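PDB 1WWZ: hypothetical protein PH1933 from Pyrococcus horikoshii, which is of unknown function but binds acetyl coenzyme A and, as a GNAT-family protein, probably transfers acyl groups to an acceptor not yet known. Local coordinates for residues 102-107 with 137-142; 109-114 with 119-124. One frame throughout, in Å; residues are numbered along the deposited sequence.

Interaction 1. Residues 102-107 with 137-142; sequences IGRKLL and EKFGFK. With ACO (acetyl coenzyme *a), chain C.
Leu107 holds CG trans to its backbone N (chi1 -173°), while Phe139 sets CG opposite its own carbonyl carbon; these two choices send a methyl and a ring past each other in opposite directions. Leu107 CD2 comes to lie over one face of the Phe139 ring, 4.1 Å from the centroid and 29° off the ring normal, which makes a CH-pi contact. The closest pair, Leu107 CD2 to Phe139 CD2 at 3.6 Å, shows the methyl displaced from the centre toward that ring atom. Arg104 crosses the other end of the ring at about a right angle. Its CG stands 3.8 Å from Phe139 CZ and its NH1 3.7 Å from the same CZ, with guanidinium and ring planes 40° apart, so the two groups are not stacked. NH1 finds its hydrogen-bond acceptor in Lys138 O of the second subunit. A bend at chi3 delivers NH2 to the cofactor, where it makes a weak bond to phosphate oxygen O8A (3.4 Å) and donates to a water that Lys138 NZ also reaches. An alanine in place of Phe139 would probably leave Leu107 CD2 without the face it covers and let the Arg104 guanidinium turn more freely beside the phosphate. The helix start bears on the cofactor directly: Gly103 N donates to ACO O5A and Arg104 N to ACO O2A, both at 2.8 Å. At the other segment, Gly140, with positive phi, is the C-prime residue of a Schellman motif that ends helix 130-138. Diphosphate oxygens gripped by amides at the N-terminus of helix 102-115, with Gly101 and Gly103 as its glycines, are the signature of the GNAT pyrophosphate-binding loop.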
# COMPACT_ATOMS: atom_id res chain seq x y z
N ILE A 102 -8.30 3.08 -6.28
CA ILE A 102 -8.28 1.62 -6.35
C ILE A 102 -6.99 1.13 -7.00
O ILE A 102 -6.37 0.18 -6.51
CB ILE A 102 -9.50 1.09 -7.12
CG1 ILE A 102 -10.78 1.39 -6.32
CG2 ILE A 102 -9.37 -0.41 -7.34
CD1 ILE A 102 -12.06 1.04 -7.04
N GLY A 103 -6.59 1.77 -8.09
CA GLY A 103 -5.36 1.37 -8.77
C GLY A 103 -4.17 1.47 -7.83
O GLY A 103 -3.31 0.60 -7.80
N ARG A 104 -4.13 2.56 -7.06
CA ARG A 104 -3.06 2.78 -6.11
C ARG A 104 -2.98 1.61 -5.13
O ARG A 104 -1.90 1.12 -4.83
CB ARG A 104 -3.30 4.08 -5.35
CG ARG A 104 -2.21 4.47 -4.37
CD ARG A 104 -2.63 5.69 -3.56
NE ARG A 104 -2.78 6.89 -4.39
CZ ARG A 104 -1.77 7.62 -4.85
NH1 ARG A 104 -0.51 7.28 -4.56
NH2 ARG A 104 -2.00 8.69 -5.58
N LYS A 105 -4.14 1.16 -4.63
CA LYS A 105 -4.17 0.05 -3.68
C LYS A 105 -3.63 -1.23 -4.31
O LYS A 105 -2.89 -1.99 -3.68
CB LYS A 105 -5.59 -0.19 -3.17
CG LYS A 105 -6.18 0.99 -2.41
CD LYS A 105 -7.57 0.68 -1.90
CE LYS A 105 -7.54 -0.37 -0.79
NZ LYS A 105 -6.81 0.14 0.40
N LEU A 106 -4.02 -1.47 -5.56
CA LEU A 106 -3.56 -2.66 -6.25
C LEU A 106 -2.05 -2.60 -6.49
O LEU A 106 -1.36 -3.60 -6.35
CB LEU A 106 -4.30 -2.81 -7.58
CG LEU A 106 -5.74 -3.34 -7.49
CD1 LEU A 106 -6.44 -3.17 -8.83
CD2 LEU A 106 -5.73 -4.81 -7.06
N LEU A 107 -1.54 -1.42 -6.85
CA LEU A 107 -0.11 -1.28 -7.11
C LEU A 107 0.71 -1.48 -5.84
O LEU A 107 1.75 -2.14 -5.86
CB LEU A 107 0.19 0.09 -7.74
CG LEU A 107 1.62 0.34 -8.24
CD1 LEU A 107 2.07 -0.79 -9.17
CD2 LEU A 107 1.68 1.68 -8.96
N GLU A 137 5.72 6.30 -12.18
CA GLU A 137 6.85 7.14 -11.79
C GLU A 137 6.72 7.61 -10.34
O GLU A 137 7.72 7.76 -9.64
CB GLU A 137 6.98 8.34 -12.73
CG GLU A 137 7.20 7.95 -14.19
CD GLU A 137 7.58 9.14 -15.06
OE1 GLU A 137 6.92 10.19 -14.95
OE2 GLU A 137 8.52 9.00 -15.87
N LYS A 138 5.49 7.85 -9.91
CA LYS A 138 5.24 8.29 -8.54
C LYS A 138 5.65 7.20 -7.55
O LYS A 138 5.91 7.48 -6.38
CB LYS A 138 3.76 8.61 -8.36
CG LYS A 138 3.37 9.91 -9.01
CD LYS A 138 1.87 10.06 -9.10
CE LYS A 138 1.51 11.51 -9.34
NZ LYS A 138 0.31 11.85 -8.52
N PHE A 139 5.70 5.97 -8.03
CA PHE A 139 6.08 4.85 -7.19
C PHE A 139 7.51 4.39 -7.42
O PHE A 139 7.90 3.31 -6.98
CB PHE A 139 5.10 3.70 -7.39
CG PHE A 139 3.85 3.85 -6.58
CD1 PHE A 139 3.76 3.31 -5.30
CD2 PHE A 139 2.78 4.59 -7.07
CE1 PHE A 139 2.64 3.51 -4.51
CE2 PHE A 139 1.64 4.80 -6.28
CZ PHE A 139 1.57 4.26 -5.00
N GLY A 140 8.30 5.21 -8.10
CA GLY A 140 9.69 4.87 -8.32
C GLY A 140 10.08 4.22 -9.63
O GLY A 140 11.27 3.95 -9.83
N PHE A 141 9.13 3.95 -10.51
CA PHE A 141 9.45 3.34 -11.79
C PHE A 141 10.08 4.38 -12.70
O PHE A 141 9.71 5.55 -12.66
CB PHE A 141 8.19 2.77 -12.45
CG PHE A 141 7.75 1.45 -11.90
CD1 PHE A 141 8.20 0.26 -12.47
CD2 PHE A 141 6.89 1.38 -10.80
CE1 PHE A 141 7.80 -0.97 -11.95
CE2 PHE A 141 6.49 0.15 -10.28
CZ PHE A 141 6.95 -1.03 -10.86
N LYS A 142 11.04 3.94 -13.51
CA LYS A 142 11.72 4.83 -14.45
C LYS A 142 11.69 4.23 -15.85
O LYS A 142 11.78 3.01 -16.02
CB LYS A 142 13.18 5.04 -14.01
CG LYS A 142 13.34 5.67 -12.64
CD LYS A 142 14.81 5.80 -12.27
CE LYS A 142 14.99 6.45 -10.91
NZ LYS A 142 14.38 7.82 -10.88
N1A ACO C . -3.69 11.27 -15.62
C2A ACO C . -2.80 11.67 -14.71
N3A ACO C . -2.42 10.98 -13.60
C4A ACO C . -3.06 9.74 -13.47
C5A ACO C . -3.99 9.26 -14.37
C6A ACO C . -4.32 10.09 -15.51
N6A ACO C . -5.22 9.72 -16.43
N7A ACO C . -4.45 8.01 -13.96
C8A ACO C . -3.80 7.77 -12.85
N9A ACO C . -2.92 8.79 -12.49
C1B ACO C . -2.03 8.88 -11.34
C2B ACO C . -2.41 9.97 -10.32
O2B ACO C . -1.20 10.36 -9.65
C3B ACO C . -3.48 9.25 -9.45
O3B ACO C . -3.45 9.89 -8.16
P3B ACO C . -4.37 11.13 -7.69
O7A ACO C . -3.97 12.24 -8.61
O8A ACO C . -3.97 11.39 -6.31
O9A ACO C . -5.78 10.70 -7.83
C4B ACO C . -2.95 7.85 -9.37
O4B ACO C . -2.07 7.73 -10.52
C5B ACO C . -3.96 6.74 -9.57
O5B ACO C . -5.16 6.92 -8.84
P1A ACO C . -6.22 5.73 -8.80
O1A ACO C . -7.54 6.31 -8.57
O2A ACO C . -5.73 4.70 -7.80
O3A ACO C . -6.19 5.28 -10.38
P2A ACO C . -6.98 4.13 -11.05
O4A ACO C . -7.72 4.80 -12.14
O5A ACO C . -7.77 3.46 -9.98
O6A ACO C . -5.93 3.13 -11.61
CBP ACO C . -5.03 2.55 -13.87
CCP ACO C . -4.93 3.46 -12.67
CDP ACO C . -3.85 2.94 -14.83
CEP ACO C . -4.92 1.07 -13.42
CAP ACO C . -6.43 2.79 -14.54
OAP ACO C . -6.51 4.14 -14.99
C9P ACO C . -6.75 1.90 -15.77
O9P ACO C . -7.35 0.84 -15.66
N8P ACO C . -6.32 2.36 -16.99
C7P ACO C . -6.53 1.65 -18.28
C6P ACO C . -5.65 0.39 -18.44
C5P ACO C . -4.17 0.70 -18.39
O5P ACO C . -3.69 1.66 -19.05
N4P ACO C . -3.39 -0.06 -17.64
C3P ACO C . -1.95 -0.08 -17.35
C2P ACO C . -1.32 -0.81 -18.54
S1P ACO C . 0.52 -0.93 -18.21
C ACO C . 0.60 -2.35 -17.66
O ACO C . -0.36 -3.23 -17.48
CH3 ACO C . 1.92 -3.20 -17.13
O HOH W 1 -0.14 11.28 -5.55

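Interaction 2. Residues 109-114 with 119-124; sequences TCLDFL and DTIELW. With ACO (acetyl coenzyme *a), chain C.
Ile121 reaches from its strand into the flank of helix 102-115, and its CD1 is the atom on which the contact turns. With CG1 opposite the carbonyl carbon and the chain then extended (chi2 174°), CD1 meets Leu111 CD2 at 3.5 Å, closer than carbon pairs usually pack; the two side chains cross at about a right angle. One helical turn on, the fit relaxes. Leu114 CB lies 3.9 Å from Ile121 CD1, and Leu114 CD1 lies 3.9 Å from Ile121 CG2, which is ordinary van der Waals spacing. Ile88 of strand 83-93 and the Phe141 ring also pack against Ile121, which places its side chain in the core between helix and sheet.

Two carboxylates lie away from this contact. Asp119, at the exposed end of the strand segment, accepts a bond from Thr120 OG1 at its OD1 (2.6 Å), nearly in line with the C-O bond, and the same oxygen forms a salt bridge with Arg83. On the helix, Asp112 points away from the strand and pairs with Arg104 and Lys105 of the second subunit. No hydrogen bond joins the two segments. The side chains that touch are all apolar, so between these two segments the helix seats on the strand of this beta-alpha-beta unit by shape and apolar burial.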
# COMPACT_ATOMS: atom_id res chain seq x y z
N THR A 109 -0.16 -3.22 -3.30
CA THR A 109 -0.26 -4.65 -3.00
C THR A 109 0.76 -5.40 -3.85
O THR A 109 1.44 -6.31 -3.37
CB THR A 109 -1.67 -5.18 -3.32
OG1 THR A 109 -2.62 -4.52 -2.47
CG2 THR A 109 -1.75 -6.68 -3.09
N CYS A 110 0.85 -5.01 -5.12
CA CYS A 110 1.79 -5.63 -6.05
C CYS A 110 3.24 -5.43 -5.61
O CYS A 110 4.04 -6.37 -5.62
CB CYS A 110 1.60 -5.04 -7.45
SG CYS A 110 2.91 -5.49 -8.62
N LEU A 111 3.58 -4.21 -5.22
CA LEU A 111 4.94 -3.91 -4.79
C LEU A 111 5.32 -4.70 -3.54
O LEU A 111 6.44 -5.19 -3.43
CB LEU A 111 5.12 -2.41 -4.55
CG LEU A 111 4.99 -1.52 -5.79
CD1 LEU A 111 5.40 -0.10 -5.46
CD2 LEU A 111 5.87 -2.06 -6.90
N ASP A 112 4.37 -4.83 -2.62
CA ASP A 112 4.60 -5.57 -1.38
C ASP A 112 4.77 -7.06 -1.68
O ASP A 112 5.64 -7.72 -1.13
CB ASP A 112 3.42 -5.37 -0.42
CG ASP A 112 3.58 -6.15 0.86
OD1 ASP A 112 4.45 -5.79 1.68
OD2 ASP A 112 2.85 -7.14 1.05
N PHE A 113 3.92 -7.59 -2.56
CA PHE A 113 4.00 -9.00 -2.93
C PHE A 113 5.34 -9.32 -3.62
O PHE A 113 6.06 -10.21 -3.18
CB PHE A 113 2.85 -9.36 -3.87
CG PHE A 113 2.92 -10.76 -4.41
CD1 PHE A 113 2.68 -11.86 -3.58
CD2 PHE A 113 3.24 -11.00 -5.75
CE1 PHE A 113 2.76 -13.16 -4.08
CE2 PHE A 113 3.32 -12.30 -6.25
CZ PHE A 113 3.08 -13.38 -5.41
N LEU A 114 5.65 -8.60 -4.69
CA LEU A 114 6.88 -8.85 -5.43
C LEU A 114 8.15 -8.53 -4.64
O LEU A 114 9.21 -9.13 -4.89
CB LEU A 114 6.87 -8.05 -6.74
CG LEU A 114 5.81 -8.48 -7.76
CD1 LEU A 114 5.86 -7.57 -8.99
CD2 LEU A 114 6.04 -9.93 -8.15
N ASP A 119 14.24 -7.94 -6.50
CA ASP A 119 14.83 -6.65 -6.16
C ASP A 119 14.62 -5.71 -7.34
O ASP A 119 15.09 -4.57 -7.35
CB ASP A 119 16.34 -6.78 -5.88
CG ASP A 119 17.13 -7.31 -7.08
OD1 ASP A 119 16.80 -6.95 -8.23
OD2 ASP A 119 18.09 -8.07 -6.87
N THR A 120 13.91 -6.21 -8.35
CA THR A 120 13.63 -5.44 -9.55
C THR A 120 12.26 -5.80 -10.11
O THR A 120 11.88 -6.97 -10.12
CB THR A 120 14.68 -5.74 -10.64
OG1 THR A 120 15.99 -5.44 -10.14
CG2 THR A 120 14.42 -4.90 -11.88
N ILE A 121 11.52 -4.79 -10.55
CA ILE A 121 10.20 -5.01 -11.14
C ILE A 121 10.18 -4.34 -12.50
O ILE A 121 10.49 -3.15 -12.63
CB ILE A 121 9.07 -4.43 -10.26
CG1 ILE A 121 9.10 -5.09 -8.88
CG2 ILE A 121 7.71 -4.68 -10.93
CD1 ILE A 121 8.12 -4.49 -7.89
N GLU A 122 9.81 -5.11 -13.52
CA GLU A 122 9.78 -4.62 -14.89
C GLU A 122 8.36 -4.62 -15.47
O GLU A 122 7.53 -5.44 -15.09
CB GLU A 122 10.70 -5.50 -15.74
CG GLU A 122 10.75 -5.19 -17.23
CD GLU A 122 11.65 -6.16 -17.97
OE1 GLU A 122 12.88 -5.92 -18.04
OE2 GLU A 122 11.13 -7.18 -18.47
N LEU A 123 8.09 -3.69 -16.38
CA LEU A 123 6.79 -3.62 -17.02
C LEU A 123 6.87 -2.87 -18.34
O LEU A 123 7.82 -2.13 -18.59
CB LEU A 123 5.77 -2.92 -16.10
CG LEU A 123 6.03 -1.44 -15.78
CD1 LEU A 123 5.53 -0.56 -16.92
CD2 LEU A 123 5.32 -1.06 -14.48
N TRP A 124 5.87 -3.08 -19.19
CA TRP A 124 5.78 -2.41 -20.48
C TRP A 124 4.44 -1.69 -20.50
O TRP A 124 3.41 -2.26 -20.13
CB TRP A 124 5.86 -3.40 -21.64
CG TRP A 124 7.21 -4.01 -21.83
CD1 TRP A 124 7.70 -5.14 -21.24
CD2 TRP A 124 8.25 -3.53 -22.69
NE1 TRP A 124 8.98 -5.39 -21.68
CE2 TRP A 124 9.34 -4.42 -22.58
CE3 TRP A 124 8.36 -2.43 -23.56
CZ2 TRP A 124 10.53 -4.24 -23.29
CZ3 TRP A 124 9.55 -2.25 -24.27
CH2 TRP A 124 10.61 -3.16 -24.13
N1A ACO C . -3.69 11.27 -15.62
C2A ACO C . -2.80 11.67 -14.71
N3A ACO C . -2.42 10.98 -13.60
C4A ACO C . -3.06 9.74 -13.47
C5A ACO C . -3.99 9.26 -14.37
C6A ACO C . -4.32 10.09 -15.51
N6A ACO C . -5.22 9.72 -16.43
N7A ACO C . -4.45 8.01 -13.96
C8A ACO C . -3.80 7.77 -12.85
N9A ACO C . -2.92 8.79 -12.49
C1B ACO C . -2.03 8.88 -11.34
C2B ACO C . -2.41 9.97 -10.32
O2B ACO C . -1.20 10.36 -9.65
C3B ACO C . -3.48 9.25 -9.45
O3B ACO C . -3.45 9.89 -8.16
P3B ACO C . -4.37 11.13 -7.69
O7A ACO C . -3.97 12.24 -8.61
O8A ACO C . -3.97 11.39 -6.31
O9A ACO C . -5.78 10.70 -7.83
C4B ACO C . -2.95 7.85 -9.37
O4B ACO C . -2.07 7.73 -10.52
C5B ACO C . -3.96 6.74 -9.57
O5B ACO C . -5.16 6.92 -8.84
P1A ACO C . -6.22 5.73 -8.80
O1A ACO C . -7.54 6.31 -8.57
O2A ACO C . -5.73 4.70 -7.80
O3A ACO C . -6.19 5.28 -10.38
P2A ACO C . -6.98 4.13 -11.05
O4A ACO C . -7.72 4.80 -12.14
O5A ACO C . -7.77 3.46 -9.98
O6A ACO C . -5.93 3.13 -11.61
CBP ACO C . -5.03 2.55 -13.87
CCP ACO C . -4.93 3.46 -12.67
CDP ACO C . -3.85 2.94 -14.83
CEP ACO C . -4.92 1.07 -13.42
CAP ACO C . -6.43 2.79 -14.54
OAP ACO C . -6.51 4.14 -14.99
C9P ACO C . -6.75 1.90 -15.77
O9P ACO C . -7.35 0.84 -15.66
N8P ACO C . -6.32 2.36 -16.99
C7P ACO C . -6.53 1.65 -18.28
C6P ACO C . -5.65 0.39 -18.44
C5P ACO C . -4.17 0.70 -18.39
O5P ACO C . -3.69 1.66 -19.05
N4P ACO C . -3.39 -0.06 -17.64
C3P ACO C . -1.95 -0.08 -17.35
C2P ACO C . -1.32 -0.81 -18.54
S1P ACO C . 0.52 -0.93 -18.21
C ACO C . 0.60 -2.35 -17.66
O ACO C . -0.36 -3.23 -17.48
CH3 ACO C . 1.92 -3.20 -17.13

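In the fold
Helix 102-115 serves both contacts: its first half in interaction 1 and its second half in interaction 2, with centres about 10 Å apart. Along the chain, the partners of interaction 2 (109-114 and 119-124) both fall between 102-107 and 137-142, so the short helix-to-strand packing is enclosed by the longer-range contact. The two meet through Phe139 and Phe141: Phe139 CD1 lies 3.8 Å from Leu111 CD1, and Phe141 CE1 is 3.5 Å from Leu123 CD2. Both contacts touch the cofactor, one at its phosphates and ribose, the other beside its acetyl methyl, and both border the second subunit. Together they tie acetyl-CoA binding to the GNAT sheet and to the dimer.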